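Local coordinates for protein luciferase-like enzymeAMP-CoA-ligase (PDB 4W8O) that probably activates carboxylic acids as adenylates and passes them to coenzyme A, as a luciferase-like member of the AMP-binding ligase family, at residues 107-110 / 111-115; 129-132 / 133-137; 172-175 / 176-180; 144-147 / 148-152; 378-381 / 382-386. One frame throughout, in Å; residues are numbered along the deposited sequence.

Contact 1. Residues 107-110 / 111-115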
loop_
_atom_site.group_PDB
_atom_site.type_symbol
_atom_site.label_atom_id
_atom_site.label_comp_id
_atom_site.label_asym_id
_atom_site.label_seq_id
_atom_site.Cartn_x
_atom_site.Cartn_y
_atom_site.Cartn_z
ATOM N N ARG A 107 -13.332 -16.103 11.877
ATOM C CA ARG A 107 -14.454 -15.190 12.049
ATOM C C ARG A 107 -14.205 -13.838 11.383
ATOM O O ARG A 107 -15.120 -13.249 10.826
ATOM C CB ARG A 107 -14.827 -14.979 13.512
ATOM C CG ARG A 107 -16.258 -14.469 13.623
ATOM C CD ARG A 107 -16.673 -14.066 15.021
ATOM N NE ARG A 107 -16.945 -15.201 15.905
ATOM C CZ ARG A 107 -16.064 -15.759 16.733
ATOM N NH1 ARG A 107 -14.812 -15.305 16.813
ATOM N NH2 ARG A 107 -16.436 -16.788 17.488
ATOM N N ASN A 108 -12.979 -13.344 11.439
ATOM C CA ASN A 108 -12.675 -12.069 10.799
ATOM C C ASN A 108 -12.729 -12.190 9.279
ATOM O O ASN A 108 -13.299 -11.332 8.604
ATOM C CB ASN A 108 -11.320 -11.534 11.259
ATOM C CG ASN A 108 -11.335 -11.084 12.706
ATOM O OD1 ASN A 108 -12.344 -10.606 13.209
ATOM N ND2 ASN A 108 -10.207 -11.234 13.381
ATOM N N ILE A 109 -12.172 -13.272 8.745
ATOM C CA ILE A 109 -12.169 -13.482 7.297
ATOM C C ILE A 109 -13.604 -13.602 6.789
ATOM O O ILE A 109 -13.960 -13.008 5.759
ATOM C CB ILE A 109 -11.346 -14.721 6.891
ATOM C CG1 ILE A 109 -9.858 -14.521 7.225
ATOM C CG2 ILE A 109 -11.519 -15.014 5.414
ATOM C CD1 ILE A 109 -9.085 -13.656 6.248
ATOM N N GLN A 110 -14.427 -14.353 7.521
ATOM C CA GLN A 110 -15.849 -14.494 7.197
ATOM C C GLN A 110 -16.538 -13.158 7.004
ATOM O O GLN A 110 -17.302 -12.970 6.058
ATOM C CB GLN A 110 -16.597 -15.221 8.307
ATOM C CG GLN A 110 -16.502 -16.719 8.247
ATOM C CD GLN A 110 -17.371 -17.385 9.292
ATOM O OE1 GLN A 110 -18.412 -16.857 9.681
ATOM N NE2 GLN A 110 -16.950 -18.555 9.746
ATOM N N HIS A 111 -16.319 -12.253 7.942
ATOM C CA HIS A 111 -16.906 -10.928 7.840
ATOM C C HIS A 111 -16.402 -10.183 6.594
ATOM O O HIS A 111 -17.193 -9.577 5.874
ATOM C CB HIS A 111 -16.615 -10.108 9.090
ATOM C CG HIS A 111 -17.057 -8.684 8.977
ATOM N ND1 HIS A 111 -18.378 -8.329 8.827
ATOM C CD2 HIS A 111 -16.354 -7.529 8.976
ATOM C CE1 HIS A 111 -18.473 -7.014 8.746
ATOM N NE2 HIS A 111 -17.258 -6.504 8.838
ATOM N N LEU A 112 -15.097 -10.238 6.348
ATOM C CA LEU A 112 -14.504 -9.539 5.210
ATOM C C LEU A 112 -15.058 -10.064 3.896
ATOM O O LEU A 112 -15.407 -9.287 3.019
ATOM C CB LEU A 112 -12.974 -9.639 5.232
ATOM C CG LEU A 112 -12.278 -9.041 6.465
ATOM C CD1 LEU A 112 -10.773 -8.939 6.258
ATOM C CD2 LEU A 112 -12.870 -7.686 6.842
ATOM N N LEU A 113 -15.157 -11.384 3.772
ATOM C CA LEU A 113 -15.752 -11.991 2.582
ATOM C C LEU A 113 -17.208 -11.565 2.393
ATOM O O LEU A 113 -17.657 -11.337 1.264
ATOM C CB LEU A 113 -15.645 -13.521 2.637
ATOM C CG LEU A 113 -14.250 -14.124 2.444
ATOM C CD1 LEU A 113 -14.243 -15.620 2.740
ATOM C CD2 LEU A 113 -13.746 -13.860 1.037
ATOM N N SER A 114 -17.939 -11.448 3.499
ATOM C CA SER A 114 -19.344 -11.063 3.439
ATOM C C SER A 114 -19.491 -9.615 2.973
ATOM O O SER A 114 -20.493 -9.263 2.362
ATOM C CB SER A 114 -20.026 -11.279 4.798
ATOM O OG SER A 114 -19.712 -10.232 5.716
ATOM N N LEU A 115 -18.490 -8.782 3.255
ATOM C CA LEU A 115 -18.489 -7.408 2.754
ATOM C C LEU A 115 -18.338 -7.329 1.228
ATOM O O LEU A 115 -19.056 -6.578 0.585
ATOM C CB LEU A 115 -17.370 -6.585 3.396
ATOM C CG LEU A 115 -17.471 -6.281 4.886
ATOM C CD1 LEU A 115 -16.156 -5.701 5.380
ATOM C CD2 LEU A 115 -18.622 -5.332 5.176
#
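The imidazole of His111 is the flat group to look at first: its CB lies 3.6 Å from Asn108 O, one turn back, and the ring itself swings out from the helix. One ring face carries Leu115 CG, 3.9 Å above the plane of His111 and displaced toward the rim, so the leucine branch point covers part of the ring. NE2 of the ring is hydrogen-bonded to Pro192 O, and Leu191 touches the side chain. With CG anti to the backbone N (chi1 173°), the ring is carried away from residues 107-110 toward those outer partners. Four consecutive main-chain bonds join the two segments, from His111 N to Arg107 O through to Ser114 N to Gln110 O; the straightest runs from Leu113 N to Ile109 O at 2.8 Å, with 172° at the hydrogen. The side chain of Ser114 folds back as well: its OG donates to His111 O at 2.6 Å, an oxygen that also accepts from Leu115 N and is therefore gripped twice. On the buried side, Ile109 CG2 meets Leu113 CD1 at 3.9 Å, the two side chains crossing at a slant, while Leu112 packs its CG 3.3 Å from Asn108 O. Ile109 and Leu113 face helix 128-138, where both touch Ser134, and Leu112 leans on Phe184 of strand 179-184. This is the i to i+4 pattern of an alpha helix in an alpha/beta layer: helix 106-116 connects the parallel strands 96-99 and 120-124 of the eight-stranded sheet and packs one flank against strand 179-184.

Contact 2. Residues 129-132 / 133-137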
loop_
_atom_site.group_PDB
_atom_site.type_symbol
_atom_site.label_atom_id
_atom_site.label_comp_id
_atom_site.label_asym_id
_atom_site.label_seq_id
_atom_site.Cartn_x
_atom_site.Cartn_y
_atom_site.Cartn_z
ATOM N N LYS A 129 -7.307 -23.903 4.018
ATOM C CA LYS A 129 -8.310 -24.344 5.007
ATOM C C LYS A 129 -9.036 -23.157 5.645
ATOM O O LYS A 129 -10.244 -23.185 5.843
ATOM C CB LYS A 129 -7.675 -25.192 6.115
ATOM C CG LYS A 129 -7.470 -26.665 5.778
ATOM C CD LYS A 129 -7.303 -27.478 7.054
ATOM C CE LYS A 129 -6.700 -28.855 6.804
ATOM N NZ LYS A 129 -7.535 -29.702 5.912
ATOM N N LEU A 130 -8.278 -22.124 5.983
ATOM C CA LEU A 130 -8.841 -20.885 6.507
ATOM C C LEU A 130 -9.931 -20.327 5.581
ATOM O O LEU A 130 -11.041 -20.029 6.019
ATOM C CB LEU A 130 -7.719 -19.860 6.684
ATOM C CG LEU A 130 -8.098 -18.441 7.110
ATOM C CD1 LEU A 130 -8.703 -18.438 8.510
ATOM C CD2 LEU A 130 -6.859 -17.564 7.046
ATOM N N ILE A 131 -9.609 -20.207 4.298
ATOM C CA ILE A 131 -10.558 -19.701 3.311
ATOM C C ILE A 131 -11.759 -20.643 3.128
ATOM O O ILE A 131 -12.895 -20.190 3.094
ATOM C CB ILE A 131 -9.878 -19.454 1.942
ATOM C CG1 ILE A 131 -8.828 -18.343 2.038
ATOM C CG2 ILE A 131 -10.904 -19.089 0.887
ATOM C CD1 ILE A 131 -9.333 -17.050 2.639
ATOM N N GLU A 132 -11.503 -21.941 2.997
ATOM C CA GLU A 132 -12.580 -22.936 2.883
ATOM C C GLU A 132 -13.556 -22.842 4.066
ATOM O O GLU A 132 -14.772 -22.825 3.883
ATOM C CB GLU A 132 -11.997 -24.358 2.786
ATOM C CG GLU A 132 -11.310 -24.688 1.456
ATOM C CD GLU A 132 -10.661 -26.072 1.436
ATOM O OE1 GLU A 132 -10.227 -26.573 2.497
ATOM O OE2 GLU A 132 -10.584 -26.681 0.351
ATOM N N LYS A 133 -13.015 -22.777 5.278
ATOM C CA LYS A 133 -13.845 -22.684 6.482
ATOM C C LYS A 133 -14.640 -21.386 6.520
ATOM O O LYS A 133 -15.817 -21.379 6.894
ATOM C CB LYS A 133 -12.985 -22.787 7.740
ATOM C CG LYS A 133 -12.460 -24.181 8.004
ATOM C CD LYS A 133 -11.499 -24.196 9.180
ATOM C CE LYS A 133 -10.907 -25.581 9.395
ATOM N NZ LYS A 133 -9.805 -25.542 10.396
ATOM N N SER A 134 -13.997 -20.293 6.128
ATOM C CA SER A 134 -14.637 -18.985 6.164
ATOM C C SER A 134 -15.797 -18.920 5.178
ATOM O O SER A 134 -16.869 -18.412 5.509
ATOM C CB SER A 134 -13.620 -17.880 5.876
ATOM O OG SER A 134 -12.565 -17.882 6.838
ATOM N N LEU A 135 -15.591 -19.453 3.976
ATOM C CA LEU A 135 -16.645 -19.479 2.963
ATOM C C LEU A 135 -17.811 -20.341 3.422
ATOM O O LEU A 135 -18.969 -19.973 3.238
ATOM C CB LEU A 135 -16.106 -19.999 1.625
ATOM C CG LEU A 135 -15.191 -19.045 0.861
ATOM C CD1 LEU A 135 -14.484 -19.778 -0.267
ATOM C CD2 LEU A 135 -15.969 -17.859 0.314
ATOM N N LYS A 136 -17.502 -21.489 4.019
ATOM C CA LYS A 136 -18.535 -22.365 4.567
ATOM C C LYS A 136 -19.350 -21.617 5.628
ATOM O O LYS A 136 -20.574 -21.586 5.568
ATOM C CB LYS A 136 -17.903 -23.628 5.147
ATOM C CG LYS A 136 -18.900 -24.653 5.644
ATOM C CD LYS A 136 -18.206 -25.926 6.091
ATOM C CE LYS A 136 -19.197 -26.895 6.707
ATOM N NZ LYS A 136 -18.566 -28.207 7.014
ATOM N N GLY A 137 -18.667 -20.976 6.569
ATOM C CA GLY A 137 -19.346 -20.173 7.588
ATOM C C GLY A 137 -20.186 -19.041 7.011
ATOM O O GLY A 137 -21.350 -18.891 7.359
#
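From Lys133 N to Lys129 O (2.9 Å) through Lys136 N to Glu132 O, each amide from Lys133 to Lys136 bonds to the carbonyl four residues earlier, as in any alpha helix. The helix, 128-138, is the middle element of a beta-alpha-beta unit, between strands 120-124 and 143-147. Its buried flank joins Ile131 to Leu135: CG2 of Ile131 touches CD1 of Leu135 at 3.8 Å, and the leucine also lays its CG 3.4 Å from Ile131 O. Ile131 reaches down onto Ile121 and Val123 of the preceding strand, and together with Leu135 it covers Ile144 of the following one. The outer flank carries lysines. Lys133 runs extended back over the Lys129 carbonyl, its CG 3.3 Å from Lys129 O; the two ammonium groups stay 6.5 Å apart, measured from Lys129 NZ to Lys133 NZ, so any repulsion is probably modest at this separation. Glu132, extended, lies toward strand 143-147, touching Ile144, and its OE2 is hydrogen-bonded to His153 NE2 in the loop after that strand. Ser134 turns inward under helix 106-116. Its chi1 of -60° sets OG beside its own backbone N, within range of the carbonyl one turn back. Leu130 O thus accepts two bonds: the amide of Ser134 comes from one face of the carbonyl plane, and from the other comes its hydroxyl, OG lying 2.8 Å from Leu130 O and 37° out of that plane.

Contact 3. Residues 172-175 / 176-180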
loop_
_atom_site.group_PDB
_atom_site.type_symbol
_atom_site.label_atom_id
_atom_site.label_comp_id
_atom_site.label_asym_id
_atom_site.label_seq_id
_atom_site.Cartn_x
_atom_site.Cartn_y
_atom_site.Cartn_z
ATOM N N SER A 172 -8.913 -3.664 -20.599
ATOM C CA SER A 172 -10.257 -3.202 -20.923
ATOM C C SER A 172 -10.407 -1.721 -20.638
ATOM O O SER A 172 -9.890 -1.218 -19.644
ATOM C CB SER A 172 -11.289 -3.962 -20.092
ATOM O OG SER A 172 -11.150 -5.359 -20.264
ATOM N N LYS A 173 -11.112 -1.024 -21.520
ATOM C CA LYS A 173 -11.538 0.336 -21.240
ATOM C C LYS A 173 -12.582 0.260 -20.140
ATOM O O LYS A 173 -13.405 -0.653 -20.135
ATOM C CB LYS A 173 -12.117 0.988 -22.499
ATOM C CG LYS A 173 -11.063 1.270 -23.562
ATOM C CD LYS A 173 -10.093 2.328 -23.063
ATOM C CE LYS A 173 -9.003 2.635 -24.067
ATOM N NZ LYS A 173 -8.048 3.599 -23.447
ATOM N N THR A 174 -12.516 1.179 -19.184
ATOM C CA THR A 174 -13.480 1.197 -18.085
ATOM C C THR A 174 -13.715 2.625 -17.605
ATOM O O THR A 174 -13.128 3.571 -18.129
ATOM C CB THR A 174 -13.038 0.267 -16.927
ATOM O OG1 THR A 174 -14.079 0.187 -15.933
ATOM C CG2 THR A 174 -11.734 0.751 -16.288
ATOM N N ASP A 175 -14.619 2.780 -16.647
ATOM C CA ASP A 175 -14.910 4.078 -16.060
ATOM C C ASP A 175 -13.874 4.319 -14.961
ATOM O O ASP A 175 -13.826 3.565 -13.987
ATOM C CB ASP A 175 -16.336 4.080 -15.497
ATOM C CG ASP A 175 -16.809 5.461 -15.063
ATOM O OD1 ASP A 175 -16.110 6.133 -14.287
ATOM O OD2 ASP A 175 -17.907 5.877 -15.494
ATOM N N ILE A 176 -13.046 5.352 -15.113
ATOM C CA ILE A 176 -11.955 5.591 -14.148
ATOM C C ILE A 176 -12.412 6.054 -12.748
ATOM O O ILE A 176 -11.609 6.066 -11.817
ATOM C CB ILE A 176 -10.838 6.504 -14.709
ATOM C CG1 ILE A 176 -11.342 7.921 -14.979
ATOM C CG2 ILE A 176 -10.231 5.885 -15.970
ATOM C CD1 ILE A 176 -10.256 8.854 -15.473
ATOM N N ASP A 177 -13.690 6.395 -12.591
ATOM C CA ASP A 177 -14.257 6.669 -11.261
ATOM C C ASP A 177 -14.888 5.441 -10.605
ATOM O O ASP A 177 -15.361 5.524 -9.473
ATOM C CB ASP A 177 -15.273 7.805 -11.341
ATOM C CG ASP A 177 -14.621 9.129 -11.652
ATOM O OD1 ASP A 177 -13.606 9.457 -11.006
ATOM O OD2 ASP A 177 -15.109 9.832 -12.548
ATOM N N ASP A 178 -14.915 4.314 -11.313
ATOM C CA ASP A 178 -15.313 3.053 -10.705
ATOM C C ASP A 178 -14.217 2.593 -9.749
ATOM O O ASP A 178 -13.067 3.012 -9.844
ATOM C CB ASP A 178 -15.535 1.953 -11.751
ATOM C CG ASP A 178 -16.829 2.128 -12.540
ATOM O OD1 ASP A 178 -17.667 2.996 -12.187
ATOM O OD2 ASP A 178 -17.007 1.382 -13.536
ATOM N N THR A 179 -14.594 1.697 -8.851
ATOM C CA THR A 179 -13.677 1.124 -7.888
ATOM C C THR A 179 -12.636 0.236 -8.576
ATOM O O THR A 179 -12.977 -0.601 -9.419
ATOM C CB THR A 179 -14.463 0.328 -6.833
ATOM O OG1 THR A 179 -15.411 1.203 -6.213
ATOM C CG2 THR A 179 -13.534 -0.267 -5.775
ATOM N N ALA A 180 -11.370 0.457 -8.233
ATOM C CA ALA A 180 -10.256 -0.347 -8.722
ATOM C C ALA A 180 -9.677 -1.252 -7.635
ATOM O O ALA A 180 -9.391 -2.419 -7.890
ATOM C CB ALA A 180 -9.166 0.562 -9.269
HETATM O O HOH W 1 -16.966 8.990 -14.306
#
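Asp175 and Asp178 close a type I beta turn, and the Asp175 carboxylate adds an Asx turn inside it, just where the chain bends into strand 179-184 of the eight-stranded sheet. Two direct hydrogen bonds define the pair of turns. Asp178 N donates to Asp175 O at 3.0 Å, arriving well above the carbonyl plane, 55° out of it. Asp177 N goes instead to the side chain, reaching Asp175 OD1 at 3.0 Å through the anti lone pair, the one pointing away from OD2. That reach depends on the aspartate's first torsion: at chi1 -171° CG lies opposite the backbone N and next to the carbonyl carbon, swinging OD1 forward over the turn.

The charges come next. The carboxylates of Asp175 and Asp178 are stacked, their planes 19° apart, with Asp175 OD1 4.1 Å from Asp178 OD1 and packing of Asp178 OD2 3.4 Å from Asp175 CB. Asp175 OD1 also lies 4.2 Å from Asp177 OD2. Such like charges would be expected to repel, and part of the cost is probably offset by the amide of Asp177 and a water, both donating to Asp175 OD1. Asp177 has its own partner, a salt bridge from OD1 to Arg200.

Packing and backbone contacts tie the turn down. Ile176 rests its side chain on Arg200, and Thr174 lies on His199 at the start of helix 199-211. Main-chain bonds from Ile176 and Asp178 run to Arg200 and His199 respectively.

Solvent completes the arrangement at the surface. That water donates to both aspartates that flank Ile176, sitting 3.0 Å from Asp175 OD1 and 2.7 Å from Asp177 OD2.

Contact 4. Residues 144-147 / 148-152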
loop_
_atom_site.group_PDB
_atom_site.type_symbol
_atom_site.label_atom_id
_atom_site.label_comp_id
_atom_site.label_asym_id
_atom_site.label_seq_id
_atom_site.Cartn_x
_atom_site.Cartn_y
_atom_site.Cartn_z
ATOM N N ILE A 144 -12.271 -20.964 -5.824
ATOM C CA ILE A 144 -10.959 -20.852 -5.204
ATOM C C ILE A 144 -9.903 -21.283 -6.214
ATOM O O ILE A 144 -10.080 -22.276 -6.911
ATOM C CB ILE A 144 -10.856 -21.727 -3.938
ATOM C CG1 ILE A 144 -11.786 -21.178 -2.836
ATOM C CG2 ILE A 144 -9.413 -21.781 -3.451
ATOM C CD1 ILE A 144 -11.979 -22.124 -1.670
ATOM N N ILE A 145 -8.814 -20.523 -6.302
ATOM C CA ILE A 145 -7.677 -20.896 -7.141
ATOM C C ILE A 145 -6.432 -20.869 -6.258
ATOM O O ILE A 145 -6.148 -19.861 -5.619
ATOM C CB ILE A 145 -7.542 -19.964 -8.364
ATOM C CG1 ILE A 145 -8.802 -20.064 -9.236
ATOM C CG2 ILE A 145 -6.315 -20.326 -9.187
ATOM C CD1 ILE A 145 -8.800 -19.175 -10.460
ATOM N N VAL A 146 -5.707 -21.989 -6.217
ATOM C CA VAL A 146 -4.607 -22.168 -5.273
ATOM C C VAL A 146 -3.271 -21.818 -5.922
ATOM O O VAL A 146 -3.024 -22.177 -7.075
ATOM C CB VAL A 146 -4.561 -23.631 -4.755
ATOM C CG1 VAL A 146 -3.354 -23.867 -3.852
ATOM C CG2 VAL A 146 -5.849 -23.971 -4.025
ATOM N N PHE A 147 -2.426 -21.098 -5.185
ATOM C CA PHE A 147 -1.025 -20.929 -5.560
ATOM C C PHE A 147 -0.277 -22.203 -5.200
ATOM O O PHE A 147 0.356 -22.295 -4.158
ATOM C CB PHE A 147 -0.376 -19.738 -4.838
ATOM C CG PHE A 147 -0.901 -18.401 -5.269
ATOM C CD1 PHE A 147 -0.634 -17.913 -6.538
ATOM C CD2 PHE A 147 -1.660 -17.622 -4.398
ATOM C CE1 PHE A 147 -1.117 -16.677 -6.943
ATOM C CE2 PHE A 147 -2.142 -16.381 -4.794
ATOM C CZ PHE A 147 -1.872 -15.910 -6.078
ATOM N N GLY A 148 -0.351 -23.188 -6.076
ATOM C CA GLY A 148 0.275 -24.475 -5.819
ATOM C C GLY A 148 -0.534 -25.578 -6.453
ATOM O O GLY A 148 -1.141 -25.382 -7.515
ATOM N N LYS A 149 -0.551 -26.732 -5.796
ATOM C CA LYS A 149 -1.220 -27.917 -6.320
ATOM C C LYS A 149 -2.609 -28.040 -5.722
ATOM O O LYS A 149 -2.816 -27.749 -4.544
ATOM C CB LYS A 149 -0.426 -29.178 -5.975
ATOM C CG LYS A 149 -0.490 -30.252 -7.044
ATOM C CD LYS A 149 0.636 -30.078 -8.055
ATOM C CE LYS A 149 1.935 -30.696 -7.548
ATOM N NZ LYS A 149 3.137 -30.135 -8.225
ATOM N N SER A 150 -3.554 -28.483 -6.538
ATOM C CA SER A 150 -4.882 -28.810 -6.056
ATOM C C SER A 150 -5.573 -29.734 -7.045
ATOM O O SER A 150 -5.431 -29.574 -8.254
ATOM C CB SER A 150 -5.713 -27.537 -5.859
ATOM O OG SER A 150 -6.972 -27.834 -5.263
ATOM N N THR A 151 -6.298 -30.712 -6.518
ATOM C CA THR A 151 -7.250 -31.493 -7.304
ATOM C C THR A 151 -8.649 -30.884 -7.199
ATOM O O THR A 151 -9.416 -30.876 -8.163
ATOM C CB THR A 151 -7.320 -32.943 -6.793
ATOM O OG1 THR A 151 -6.023 -33.541 -6.879
ATOM C CG2 THR A 151 -8.298 -33.755 -7.613
ATOM N N LYS A 152 -8.963 -30.390 -6.006
ATOM C CA LYS A 152 -10.299 -29.930 -5.656
ATOM C C LYS A 152 -10.613 -28.585 -6.310
ATOM O O LYS A 152 -11.737 -28.347 -6.762
ATOM C CB LYS A 152 -10.381 -29.806 -4.133
ATOM C CG LYS A 152 -11.773 -29.772 -3.532
ATOM C CD LYS A 152 -11.681 -29.485 -2.037
ATOM C CE LYS A 152 -12.914 -29.948 -1.283
ATOM N NZ LYS A 152 -14.135 -29.191 -1.678
#
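Val146 points its CB toward the loop that follows it, and its two methyls divide the work. From CB, CG1 departs anti to the backbone N (chi1 176°), which directs it along the chain ahead, where it lies 3.8 Å from Gly148 N and 4.0 Å from Lys149 O. The other branch, CG2, goes the other way and touches CB of Ser150 at 4.0 Å. Residues 148-150 thus pass beside the valine, Gly148 and Lys149 against CG1 and Ser150 against CG2. These are plain van der Waals contacts at comfortable distances, and Glu125 also touches the valine from outside the bend.

The backbone makes this possible with a sharp reversal. Gly148 N lies 3.0 Å from Val146 O in a weak hydrogen bond, bent to 124° at the hydrogen, which closes an inverse gamma turn centred on Phe147. Phe147 sends its own side chain away from the loop, where its ring meets that of Phe156 with the planes inclined at about 50°. Beyond Gly148, Lys149 N is held by Glu125 OE2, and Ser150 OG is hydrogen-bonded to His153 N, fixing the loop's return.

Taken together, this is a strand-end turn at the margin of an alpha/beta sheet: strand 143-147 pairs with strand 120-124 on one side, while Val146 bonds through its backbone to Gly154 and Phe156 on the other, so the loop carries the chain round to the parallel outermost strand 154-155.

Contact 5. Residues 378-381 / 382-386; sequences RVKS and DAMMT
Ser381 and Met384 are the ends of a type I beta turn, and Ser381 OG closes an ST turn within it, right after the long strand 367-380 of the five-stranded antiparallel sheet, where the chain crosses to strand 387-388 at the margin of the eight-stranded one. In the first shell the firmer bond is the side-chain one: Ala383 N donates to Ser381 OG at 3.0 Å, with 152° at the hydrogen. The main-chain closure, Met384 N to Ser381 O at 3.3 Å, is weak. A chi1 of 82° holds the serine hydroxyl between its own backbone N and carbonyl carbon, from where it leans over the turn and also touches Ala383 CB at 3.4 Å.

Met384 then doubles back along the strand. Its SD lies 3.9 Å from Val379 O and 4.0 Å from Lys380 CA, so the thioether rests alongside the strand backbone, next to Leu403 of the neighbouring strand.

Further out, charged and backbone partners position the turn. Asp382 OD2 makes a salt bridge to Arg355, Lys380 NZ bonds to Asp400 O, and Ala383 packs on Gln204 and Ile205 of helix 199-211. Met385 bonds through its backbone to Glu326, one of the residues lining the pocket that holds a polyethylene glycol molecule. The bend at chi3 (49°) finally turns the Met384 methyl toward the start of the turn, placing CE 3.8 Å from Ser381 O.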
loop_
_atom_site.group_PDB
_atom_site.type_symbol
_atom_site.label_atom_id
_atom_site.label_comp_id
_atom_site.label_asym_id
_atom_site.label_seq_id
_atom_site.Cartn_x
_atom_site.Cartn_y
_atom_site.Cartn_z
ATOM N N ARG A 378 -8.103 16.723 10.020
ATOM C CA ARG A 378 -8.955 16.494 8.865
ATOM C C ARG A 378 -8.202 16.829 7.594
ATOM O O ARG A 378 -7.440 17.792 7.551
ATOM C CB ARG A 378 -10.230 17.314 8.987
ATOM C CG ARG A 378 -10.915 17.098 10.322
ATOM C CD ARG A 378 -12.378 17.431 10.252
ATOM N NE ARG A 378 -13.011 17.314 11.561
ATOM C CZ ARG A 378 -14.130 17.938 11.911
ATOM N NH1 ARG A 378 -14.754 18.732 11.052
ATOM N NH2 ARG A 378 -14.624 17.776 13.127
ATOM N N VAL A 379 -8.429 16.028 6.557
ATOM C CA VAL A 379 -7.606 16.064 5.352
ATOM C C VAL A 379 -8.456 15.961 4.086
ATOM O O VAL A 379 -9.579 15.448 4.128
ATOM C CB VAL A 379 -6.560 14.930 5.380
ATOM C CG1 VAL A 379 -5.629 15.105 6.575
ATOM C CG2 VAL A 379 -7.236 13.567 5.439
ATOM N N LYS A 380 -7.919 16.463 2.970
ATOM C CA LYS A 380 -8.642 16.473 1.699
ATOM C C LYS A 380 -7.688 16.468 0.516
ATOM O O LYS A 380 -6.750 17.246 0.475
ATOM C CB LYS A 380 -9.556 17.698 1.608
ATOM C CG LYS A 380 -10.491 17.682 0.406
ATOM C CD LYS A 380 -11.459 18.850 0.457
ATOM C CE LYS A 380 -12.385 18.883 -0.749
ATOM N NZ LYS A 380 -13.375 19.998 -0.637
ATOM N N SER A 381 -7.944 15.570 -0.432
ATOM C CA SER A 381 -7.150 15.448 -1.650
ATOM C C SER A 381 -7.853 14.537 -2.643
ATOM O O SER A 381 -8.842 13.874 -2.312
ATOM C CB SER A 381 -5.769 14.858 -1.347
ATOM O OG SER A 381 -5.810 13.442 -1.245
ATOM N N ASP A 382 -7.296 14.474 -3.847
ATOM C CA ASP A 382 -7.820 13.619 -4.902
ATOM C C ASP A 382 -7.486 12.145 -4.682
ATOM O O ASP A 382 -7.935 11.309 -5.456
ATOM C CB ASP A 382 -7.271 14.053 -6.267
ATOM C CG ASP A 382 -7.843 15.371 -6.744
ATOM O OD1 ASP A 382 -8.793 15.911 -6.119
ATOM O OD2 ASP A 382 -7.334 15.860 -7.770
ATOM N N ALA A 383 -6.706 11.836 -3.636
ATOM C CA ALA A 383 -6.358 10.457 -3.267
ATOM C C ALA A 383 -7.366 9.842 -2.301
ATOM O O ALA A 383 -7.204 8.709 -1.869
ATOM C CB ALA A 383 -4.970 10.418 -2.639
ATOM N N MET A 384 -8.398 10.595 -1.963
ATOM C CA MET A 384 -9.396 10.174 -0.994
ATOM C C MET A 384 -10.266 9.045 -1.549
ATOM O O MET A 384 -10.617 9.041 -2.734
ATOM C CB MET A 384 -10.292 11.371 -0.669
ATOM C CG MET A 384 -10.691 11.508 0.785
ATOM S SD MET A 384 -10.940 13.254 1.203
ATOM C CE MET A 384 -12.010 13.793 -0.137
ATOM N N MET A 385 -10.621 8.105 -0.677
ATOM C CA MET A 385 -11.594 7.054 -1.001
ATOM C C MET A 385 -12.903 7.646 -1.508
ATOM O O MET A 385 -13.304 8.737 -1.082
ATOM C CB MET A 385 -11.885 6.184 0.222
ATOM C CG MET A 385 -12.554 6.899 1.388
ATOM S SD MET A 385 -13.119 5.753 2.665
ATOM C CE MET A 385 -13.898 6.910 3.790
ATOM N N THR A 386 -13.559 6.911 -2.403
ATOM C CA THR A 386 -14.844 7.328 -2.945
ATOM C C THR A 386 -16.006 7.006 -2.009
ATOM O O THR A 386 -17.051 7.623 -2.116
ATOM C CB THR A 386 -15.129 6.682 -4.319
ATOM O OG1 THR A 386 -14.996 5.260 -4.219
ATOM C CG2 THR A 386 -14.171 7.197 -5.343
#

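Contacts 1 and 2 lie along single helices, each partly buried, and their helices pack on one another: Leu113 CD1 meets Leu135 CD2 at 3.7 Å. Contact 2 also packs on the strand of contact 4, and so lies between contact 1 and contact 4, touching both. Contacts 3 and 4 belong to the same eight-stranded sheet but lie at the surface, about 30 Å apart between centres; one leads into a strand through carboxylates and water, the other leaves a strand around an apolar valine. Contact 5, partly buried, leads from the antiparallel sheet to the outermost strand 387-388 of the eight-stranded one. Like contact 3 it pairs a type I turn with a side-chain oxygen, a hydroxyl in place of a carboxylate.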